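Local coordinates for aldehyde dehydrogenase (Burkholderia vietnamiensis, PDB 5KF0), which probably oxidises aldehydes to carboxylic acids with a nicotinamide cofactor and binds NADPH, at residues 122-127 and 175-180; 277-282 and 314-319; 283-288 and 294-299. All blocks are in the same frame, centred on the assembly; numbering follows the deposited sequence.

Contact 1 (122-127 and 175-180); sequences EEAVRI and ALAAGC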
loop_
_atom_site.group_PDB
_atom_site.type_symbol
_atom_site.label_atom_id
_atom_site.label_comp_id
_atom_site.label_asym_id
_atom_site.label_seq_id
_atom_site.Cartn_x
_atom_site.Cartn_y
_atom_site.Cartn_z
ATOM N N GLU A 122 -2.345 -11.191 13.888
ATOM C CA GLU A 122 -1.990 -11.131 12.473
ATOM C C GLU A 122 -1.206 -9.866 12.138
ATOM O O GLU A 122 -0.195 -9.924 11.424
ATOM C CB GLU A 122 -3.259 -11.210 11.614
ATOM C CG GLU A 122 -4.055 -12.494 11.798
ATOM C CD GLU A 122 -5.442 -12.392 11.175
ATOM O OE1 GLU A 122 -5.744 -11.336 10.573
ATOM O OE2 GLU A 122 -6.227 -13.353 11.289
ATOM N N GLU A 123 -1.661 -8.707 12.631
ATOM C CA GLU A 123 -1.012 -7.454 12.264
ATOM C C GLU A 123 0.351 -7.307 12.919
ATOM O O GLU A 123 1.202 -6.578 12.394
ATOM C CB GLU A 123 -1.901 -6.256 12.619
ATOM C CG GLU A 123 -3.218 -6.201 11.833
ATOM C CD GLU A 123 -3.023 -5.872 10.355
ATOM O OE1 GLU A 123 -1.921 -5.414 9.974
ATOM O OE2 GLU A 123 -3.977 -6.071 9.573
ATOM N N ALA A 124 0.600 -8.021 14.023
ATOM C CA ALA A 124 1.864 -7.858 14.736
ATOM C C ALA A 124 3.068 -8.226 13.877
ATOM O O ALA A 124 4.174 -7.729 14.122
ATOM C CB ALA A 124 1.866 -8.716 16.007
ATOM N N VAL A 125 2.895 -9.120 12.902
ATOM C CA VAL A 125 4.015 -9.572 12.091
ATOM C C VAL A 125 4.032 -8.907 10.723
ATOM O O VAL A 125 4.770 -9.354 9.837
ATOM C CB VAL A 125 4.035 -11.105 11.956
ATOM C CG1 VAL A 125 4.333 -11.751 13.306
ATOM C CG2 VAL A 125 2.704 -11.623 11.396
ATOM N N ARG A 126 3.245 -7.848 10.524
ATOM C CA ARG A 126 3.280 -7.170 9.224
ATOM C C ARG A 126 3.265 -5.653 9.388
ATOM O O ARG A 126 2.703 -4.921 8.558
ATOM C CB ARG A 126 2.150 -7.653 8.304
ATOM C CG ARG A 126 0.821 -7.888 8.978
ATOM C CD ARG A 126 -0.249 -8.442 8.008
ATOM N NE ARG A 126 0.107 -9.635 7.222
ATOM C CZ ARG A 126 0.248 -10.874 7.697
ATOM N NH1 ARG A 126 0.113 -11.132 8.994
ATOM N NH2 ARG A 126 0.545 -11.870 6.869
ATOM N N ILE A 127 3.935 -5.149 10.426
ATOM C CA ILE A 127 4.125 -3.711 10.577
ATOM C C ILE A 127 5.292 -3.312 9.674
ATOM O O ILE A 127 6.428 -3.141 10.135
ATOM C CB ILE A 127 4.370 -3.319 12.049
ATOM C CG1 ILE A 127 3.264 -3.910 12.929
ATOM C CG2 ILE A 127 4.373 -1.797 12.202
ATOM C CD1 ILE A 127 3.386 -3.578 14.401
ATOM N N ALA A 175 -1.514 -2.198 21.264
ATOM C CA ALA A 175 -0.334 -1.770 22.002
ATOM C C ALA A 175 0.693 -2.889 22.066
ATOM O O ALA A 175 1.891 -2.651 21.874
ATOM C CB ALA A 175 -0.725 -1.319 23.412
ATOM N N LEU A 176 0.240 -4.122 22.328
ATOM C CA LEU A 176 1.164 -5.257 22.360
ATOM C C LEU A 176 1.753 -5.525 20.979
ATOM O O LEU A 176 2.960 -5.789 20.847
ATOM C CB LEU A 176 0.442 -6.500 22.887
ATOM C CG LEU A 176 -0.016 -6.398 24.347
ATOM C CD1 LEU A 176 -1.034 -7.486 24.659
ATOM C CD2 LEU A 176 1.177 -6.506 25.284
ATOM N N ALA A 177 0.916 -5.442 19.935
ATOM C CA ALA A 177 1.406 -5.624 18.573
ATOM C C ALA A 177 2.450 -4.577 18.224
ATOM O O ALA A 177 3.448 -4.881 17.553
ATOM C CB ALA A 177 0.242 -5.548 17.579
ATOM N N ALA A 178 2.230 -3.334 18.661
ATOM C CA ALA A 178 3.121 -2.227 18.321
ATOM C C ALA A 178 4.357 -2.167 19.200
ATOM O O ALA A 178 5.330 -1.509 18.822
ATOM C CB ALA A 178 2.381 -0.892 18.432
ATOM N N GLY A 179 4.340 -2.818 20.359
ATOM C CA GLY A 179 5.476 -2.788 21.257
ATOM C C GLY A 179 5.472 -1.671 22.274
ATOM O O GLY A 179 6.547 -1.249 22.715
ATOM N N CYS A 180 4.277 -1.185 22.696
ATOM C CA CYS A 180 4.148 -0.094 23.665
ATOM C C CYS A 180 3.815 -0.632 25.041
ATOM O O CYS A 180 2.835 -1.383 25.177
ATOM C CB CYS A 180 3.035 0.867 23.263
ATOM S SG CYS A 180 3.330 1.828 21.800
HETATM O O HOH W 1 5.217 -6.218 16.041
#
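Ala-177, Ile-127 and Ala-124 make up most of this small buried contact between the end of one helix and the turn at the end of another. Ala-177 lies in the last turn of its helix with its methyl directed at the 122-127 segment, where CB meets CB of Ala-124 at 3.9 Å. With only methyl groups between them, the two backbones come close, and the CA atoms of Ala-124 and Ala-177 are 4.5 Å apart. Ile-127 reaches the same residue from beyond the turn. Its longer branch is extended, with CG1 opposite the carbonyl carbon (chi1 -52°) and CD1 carried on in line (chi2 -179°), which brings CD1 to 3.4 Å from Ala-177 O and 4.2 Å from Ala-178 CA. No direct hydrogen bond joins the segments; a water bridges them instead, donating to Ala-124 O and to Ala-177 O, each at 2.7 Å. The carbonyl of Ala-177 also accepts from Arg-73, which helps satisfy an oxygen at a helix end. Both backbones change course here: a type I turn runs from Glu-123 to Arg-126 at the end of helix 103-123, and a Schellman motif with Gly-179 at positive phi closes the other helix, Cys-180 N bonding to Ala-175 O at 2.9 Å. Around the contact, Leu-77 of helix 70-86 packs on Ala-124 and Ala-177, while Ile-471 of helix 467-473 touches Ile-127. At the end of the turn, Arg-126 forms salt bridges to Glu-122 and Glu-123 of a second subunit, so the packing of helices 103-123 and 164-178 lies directly behind a subunit interface.

Contact 2 (277-282 and 314-319); sequences VVDRLA and VAKTRS. With MPD ((4S)-2-methyl-2,4-pentanediol), chain I.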
loop_
_atom_site.group_PDB
_atom_site.type_symbol
_atom_site.label_atom_id
_atom_site.label_comp_id
_atom_site.label_asym_id
_atom_site.label_seq_id
_atom_site.Cartn_x
_atom_site.Cartn_y
_atom_site.Cartn_z
ATOM N N VAL A 277 -35.477 -5.241 7.715
ATOM C CA VAL A 277 -35.159 -3.893 8.185
ATOM C C VAL A 277 -35.612 -3.713 9.628
ATOM O O VAL A 277 -34.851 -3.259 10.490
ATOM C CB VAL A 277 -35.804 -2.848 7.256
ATOM C CG1 VAL A 277 -35.638 -1.433 7.826
ATOM C CG2 VAL A 277 -35.179 -2.958 5.837
ATOM N N VAL A 278 -36.865 -4.077 9.905
ATOM C CA VAL A 278 -37.421 -3.937 11.248
ATOM C C VAL A 278 -36.618 -4.749 12.256
ATOM O O VAL A 278 -36.353 -4.282 13.371
ATOM C CB VAL A 278 -38.909 -4.332 11.234
ATOM C CG1 VAL A 278 -39.423 -4.607 12.650
ATOM C CG2 VAL A 278 -39.719 -3.234 10.559
ATOM N N ASP A 279 -36.192 -5.961 11.881
ATOM C CA ASP A 279 -35.393 -6.770 12.799
ATOM C C ASP A 279 -34.072 -6.084 13.129
ATOM O O ASP A 279 -33.655 -6.057 14.293
ATOM C CB ASP A 279 -35.155 -8.159 12.208
ATOM C CG ASP A 279 -34.431 -9.081 13.174
ATOM O OD1 ASP A 279 -35.028 -9.450 14.207
ATOM O OD2 ASP A 279 -33.268 -9.432 12.898
ATOM N N ARG A 280 -33.420 -5.483 12.125
ATOM C CA ARG A 280 -32.138 -4.828 12.374
ATOM C C ARG A 280 -32.315 -3.509 13.122
ATOM O O ARG A 280 -31.470 -3.144 13.950
ATOM C CB ARG A 280 -31.397 -4.610 11.051
ATOM C CG ARG A 280 -31.042 -5.925 10.332
ATOM C CD ARG A 280 -30.255 -6.821 11.268
ATOM N NE ARG A 280 -28.897 -6.319 11.459
ATOM C CZ ARG A 280 -28.066 -6.724 12.413
ATOM N NH1 ARG A 280 -28.461 -7.631 13.306
ATOM N NH2 ARG A 280 -26.840 -6.212 12.477
ATOM N N LEU A 281 -33.406 -2.780 12.850
ATOM C CA LEU A 281 -33.689 -1.568 13.622
ATOM C C LEU A 281 -33.895 -1.894 15.098
ATOM O O LEU A 281 -33.361 -1.207 15.977
ATOM C CB LEU A 281 -34.923 -0.856 13.061
ATOM C CG LEU A 281 -34.791 -0.223 11.674
ATOM C CD1 LEU A 281 -36.162 0.189 11.143
ATOM C CD2 LEU A 281 -33.853 0.993 11.747
ATOM N N ALA A 282 -34.662 -2.945 15.387
ATOM C CA ALA A 282 -34.889 -3.338 16.772
ATOM C C ALA A 282 -33.593 -3.788 17.432
ATOM O O ALA A 282 -33.317 -3.432 18.585
ATOM C CB ALA A 282 -35.950 -4.441 16.831
ATOM N N VAL A 314 -43.480 -1.378 15.854
ATOM C CA VAL A 314 -44.199 -1.374 17.127
ATOM C C VAL A 314 -44.387 -2.803 17.625
ATOM O O VAL A 314 -44.125 -3.116 18.795
ATOM C CB VAL A 314 -45.541 -0.631 16.983
ATOM C CG1 VAL A 314 -46.481 -0.948 18.145
ATOM C CG2 VAL A 314 -45.297 0.870 16.882
ATOM N N ALA A 315 -44.798 -3.707 16.731
ATOM C CA ALA A 315 -45.001 -5.094 17.138
ATOM C C ALA A 315 -43.687 -5.744 17.552
ATOM O O ALA A 315 -43.628 -6.462 18.560
ATOM C CB ALA A 315 -45.650 -5.884 16.004
ATOM N N LYS A 316 -42.622 -5.509 16.782
ATOM C CA LYS A 316 -41.325 -6.082 17.123
ATOM C C LYS A 316 -40.830 -5.546 18.460
ATOM O O LYS A 316 -40.372 -6.316 19.314
ATOM C CB LYS A 316 -40.319 -5.793 16.004
ATOM C CG LYS A 316 -38.928 -6.373 16.239
ATOM C CD LYS A 316 -38.943 -7.883 16.084
ATOM C CE LYS A 316 -37.578 -8.492 16.337
ATOM N NZ LYS A 316 -37.621 -9.964 16.114
ATOM N N THR A 317 -40.956 -4.231 18.673
ATOM C CA THR A 317 -40.482 -3.619 19.916
ATOM C C THR A 317 -41.233 -4.175 21.119
ATOM O O THR A 317 -40.632 -4.463 22.162
ATOM C CB THR A 317 -40.637 -2.098 19.839
ATOM O OG1 THR A 317 -39.836 -1.592 18.765
ATOM C CG2 THR A 317 -40.202 -1.422 21.147
ATOM N N ARG A 318 -42.546 -4.337 20.991
ATOM C CA ARG A 318 -43.334 -4.899 22.083
ATOM C C ARG A 318 -42.947 -6.343 22.375
ATOM O O ARG A 318 -43.139 -6.821 23.503
ATOM C CB ARG A 318 -44.822 -4.799 21.751
ATOM C CG ARG A 318 -45.351 -3.385 21.832
ATOM C CD ARG A 318 -46.799 -3.295 21.388
ATOM N NE ARG A 318 -47.361 -1.995 21.737
ATOM C CZ ARG A 318 -48.448 -1.476 21.177
ATOM N NH1 ARG A 318 -49.099 -2.143 20.225
ATOM N NH2 ARG A 318 -48.879 -0.283 21.565
ATOM N N SER A 319 -42.402 -7.054 21.386
ATOM C CA SER A 319 -42.082 -8.464 21.571
ATOM C C SER A 319 -40.788 -8.696 22.338
ATOM O O SER A 319 -40.532 -9.833 22.758
ATOM C CB SER A 319 -41.996 -9.174 20.219
ATOM O OG SER A 319 -40.795 -8.842 19.539
HETATM C C1 MPD I . -32.379 -11.349 18.882
HETATM C C2 MPD I . -33.874 -11.238 19.156
HETATM O O2 MPD I . -34.093 -11.479 20.570
HETATM C CM MPD I . -34.651 -12.293 18.378
HETATM C C3 MPD I . -34.374 -9.832 18.835
HETATM C C4 MPD I . -33.869 -9.325 17.488
HETATM O O4 MPD I . -34.622 -9.898 16.445
HETATM C C5 MPD I . -33.999 -7.811 17.418
#
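Lys-316 of helix 306-319 lies across the face of segment 277-282, on helix 274-286, and touches three of its residues, the base meeting Val-278 and Ala-282 and the tip Asp-279. Its CG stands opposite the backbone N, a bend at chi2 (72°) turns the chain, and the rest runs extended to NZ. The methylenes at the base do the apolar work: CB rests 3.7 Å from Val-278 CG1, and CG is 3.6 Å from Ala-282 CB. Val-278 and the lysine run past one another in opposite senses. Asp-279 starts out along its helix flank, but with CG opposite its own N (chi1 -175°) the carboxylate swings round to the lysine, and OD1 meets Lys-316 NZ at 3.3 Å in a salt bridge whose hydrogen bond is weak. A methylpentanediol molecule, probably from the crystallisation liquor, places C5 3.9 Å from Ala-282 CB; its O4 lies implausibly close to Asp-279 OD1, so its bond to Lys-316 NZ is doubtful. The short helix segments approach to 9.8 Å with a signed crossing angle of -44°. Chemically, the contact is graded: buried valine and alanine hold the lysine's aliphatic base, while its ammonium pairs with a partly exposed aspartate, and the length of that salt bridge suggests a probably modest electrostatic contribution.

Contact 3 (283-288 and 294-299); sequences FGAYYQ and IGVQRI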
loop_
_atom_site.group_PDB
_atom_site.type_symbol
_atom_site.label_atom_id
_atom_site.label_comp_id
_atom_site.label_asym_id
_atom_site.label_seq_id
_atom_site.Cartn_x
_atom_site.Cartn_y
_atom_site.Cartn_z
ATOM N N PHE A 283 -32.772 -4.555 16.712
ATOM C CA PHE A 283 -31.464 -4.920 17.235
ATOM C C PHE A 283 -30.640 -3.678 17.554
ATOM O O PHE A 283 -30.109 -3.534 18.659
ATOM C CB PHE A 283 -30.713 -5.798 16.234
ATOM C CG PHE A 283 -29.284 -6.028 16.609
ATOM C CD1 PHE A 283 -28.264 -5.322 15.991
ATOM C CD2 PHE A 283 -28.963 -6.934 17.605
ATOM C CE1 PHE A 283 -26.948 -5.522 16.357
ATOM C CE2 PHE A 283 -27.647 -7.141 17.966
ATOM C CZ PHE A 283 -26.644 -6.428 17.343
ATOM N N GLY A 284 -30.544 -2.751 16.597
ATOM C CA GLY A 284 -29.677 -1.600 16.790
ATOM C C GLY A 284 -30.162 -0.670 17.886
ATOM O O GLY A 284 -29.358 -0.105 18.634
ATOM N N ALA A 285 -31.481 -0.501 18.002
ATOM C CA ALA A 285 -32.027 0.405 19.003
ATOM C C ALA A 285 -31.968 -0.179 20.408
ATOM O O ALA A 285 -31.769 0.562 21.379
ATOM C CB ALA A 285 -33.476 0.747 18.655
ATOM N N TYR A 286 -32.134 -1.491 20.545
ATOM C CA TYR A 286 -32.389 -2.062 21.855
ATOM C C TYR A 286 -31.359 -3.084 22.311
ATOM O O TYR A 286 -31.425 -3.505 23.472
ATOM C CB TYR A 286 -33.804 -2.673 21.893
ATOM C CG TYR A 286 -34.845 -1.658 21.457
ATOM C CD1 TYR A 286 -34.976 -0.435 22.127
ATOM C CD2 TYR A 286 -35.652 -1.889 20.346
ATOM C CE1 TYR A 286 -35.908 0.525 21.708
ATOM C CE2 TYR A 286 -36.593 -0.941 19.934
ATOM C CZ TYR A 286 -36.713 0.258 20.618
ATOM O OH TYR A 286 -37.638 1.187 20.188
ATOM N N TYR A 287 -30.387 -3.460 21.461
ATOM C CA TYR A 287 -29.284 -4.311 21.905
ATOM C C TYR A 287 -28.612 -3.689 23.117
ATOM O O TYR A 287 -28.310 -2.493 23.127
ATOM C CB TYR A 287 -28.258 -4.503 20.775
ATOM C CG TYR A 287 -26.901 -5.046 21.209
ATOM C CD1 TYR A 287 -25.866 -4.188 21.575
ATOM C CD2 TYR A 287 -26.655 -6.408 21.239
ATOM C CE1 TYR A 287 -24.632 -4.679 21.974
ATOM C CE2 TYR A 287 -25.415 -6.910 21.633
ATOM C CZ TYR A 287 -24.411 -6.043 22.000
ATOM O OH TYR A 287 -23.175 -6.541 22.392
ATOM N N GLN A 288 -28.381 -4.516 24.140
ATOM C CA GLN A 288 -27.829 -4.060 25.418
ATOM C C GLN A 288 -28.589 -2.842 25.944
ATOM O O GLN A 288 -28.011 -1.914 26.521
ATOM C CB GLN A 288 -26.329 -3.776 25.315
ATOM C CG GLN A 288 -25.671 -3.750 26.687
ATOM C CD GLN A 288 -24.163 -3.688 26.627
ATOM O OE1 GLN A 288 -23.557 -4.006 25.596
ATOM N NE2 GLN A 288 -23.544 -3.276 27.737
ATOM N N ILE A 294 -23.018 3.211 19.166
ATOM C CA ILE A 294 -23.620 3.298 17.840
ATOM C C ILE A 294 -25.018 2.701 17.856
ATOM O O ILE A 294 -25.523 2.261 16.818
ATOM C CB ILE A 294 -22.744 2.632 16.762
ATOM C CG1 ILE A 294 -22.191 1.282 17.243
ATOM C CG2 ILE A 294 -21.621 3.595 16.319
ATOM C CD1 ILE A 294 -21.327 0.567 16.188
ATOM N N GLY A 295 -25.659 2.713 19.024
ATOM C CA GLY A 295 -27.051 2.302 19.092
ATOM C C GLY A 295 -27.929 3.198 18.231
ATOM O O GLY A 295 -27.679 4.398 18.080
ATOM N N VAL A 296 -28.949 2.593 17.627
ATOM C CA VAL A 296 -29.891 3.363 16.818
ATOM C C VAL A 296 -30.765 4.205 17.733
ATOM O O VAL A 296 -31.540 3.677 18.538
ATOM C CB VAL A 296 -30.739 2.438 15.939
ATOM C CG1 VAL A 296 -31.892 3.223 15.270
ATOM C CG2 VAL A 296 -29.846 1.746 14.890
ATOM N N GLN A 297 -30.675 5.526 17.582
ATOM C CA GLN A 297 -31.506 6.453 18.335
ATOM C C GLN A 297 -32.564 7.131 17.483
ATOM O O GLN A 297 -33.641 7.442 17.990
ATOM C CB GLN A 297 -30.630 7.522 19.005
ATOM C CG GLN A 297 -31.367 8.442 20.000
ATOM C CD GLN A 297 -30.390 9.337 20.755
ATOM O OE1 GLN A 297 -29.280 8.918 21.090
ATOM N NE2 GLN A 297 -30.806 10.564 21.041
ATOM N N ARG A 298 -32.291 7.344 16.195
ATOM C CA ARG A 298 -33.191 8.062 15.303
ATOM C C ARG A 298 -33.421 7.207 14.069
ATOM O O ARG A 298 -32.471 6.664 13.502
ATOM C CB ARG A 298 -32.603 9.423 14.902
ATOM C CG ARG A 298 -32.310 10.338 16.086
ATOM C CD ARG A 298 -31.719 11.674 15.624
ATOM N NE ARG A 298 -30.332 11.529 15.173
ATOM C CZ ARG A 298 -29.783 12.222 14.183
ATOM N NH1 ARG A 298 -30.507 13.110 13.492
ATOM N NH2 ARG A 298 -28.507 12.001 13.863
ATOM N N ILE A 299 -34.680 7.084 13.662
ATOM C CA ILE A 299 -35.058 6.240 12.536
ATOM C C ILE A 299 -35.845 7.101 11.557
ATOM O O ILE A 299 -36.947 7.557 11.877
ATOM C CB ILE A 299 -35.889 5.030 12.989
ATOM C CG1 ILE A 299 -35.099 4.177 13.997
ATOM C CG2 ILE A 299 -36.310 4.202 11.781
ATOM C CD1 ILE A 299 -35.970 3.119 14.681
HETATM O O HOH W 2 -31.519 3.406 21.346
#
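Val-296 N donates to Gly-284 O at 2.9 Å, making the one direct hydrogen bond between the end of helix 274-286 and segment 294-299, which runs onto strand 298-302. The N-H points well at the oxygen (158°), but the donor sits high above the carbonyl plane, 70° out of it, so the approach is over the C=O group. Two weaker C-H contacts accompany it. Gly-295 CA lies 3.4 Å from Gly-284 O, and in the reverse sense Ala-285 CA lies 3.3 Å from Val-296 O. A water lies within donating distance of Ala-285 O, at 2.9 Å, and of Val-296 O, at 2.8 Å. In the apolar part, Gly-284, with no side chain, lets Val-296 CG2 settle 3.9 Å from its CA. That methyl stands opposite the valine's carbonyl carbon, with CG1 opposite N (chi1 170°). Ala-285 CB is 4.2 Å from Val-296 CB, and it also lies over the centre of the Tyr-286 ring, 3.6 Å above its plane. The contact belongs to the beta-alpha-beta unit of strand 263-266, helix 274-286 and strand 298-302, tying the helix end to the chain near strand 298-302. Beyond Val-296, the backbone of Gln-297 bonds to Ala-262 and Ile-394, and that of Ile-299 to Ile-394, setting the strand between 263-266 and 392-398; Ala-393 of the latter packs on Ala-285 and Tyr-286.

Contacts 2 and 3 share helix 274-286 and lie with centres 11 Å apart, one facing helix 306-319 and the other the segment that runs onto strand 298-302. They touch where Thr-317 meets Tyr-286 and Leu-281 meets Ile-299. Contact 1 is on the opposite side of the chain's centre, its own centre about 41 Å from that of contact 2 and 33 Å from that of contact 3. Contacts 1 and 3 are buried, with small residues beside Ile-127 or Val-296; in contact 1 a water bridges two carbonyls, whereas contact 3 has a direct backbone bond. Contact 2, only partly buried, alone brings opposite charges together. Contact 1 backs a subunit interface, whereas no other chain touches contact 3.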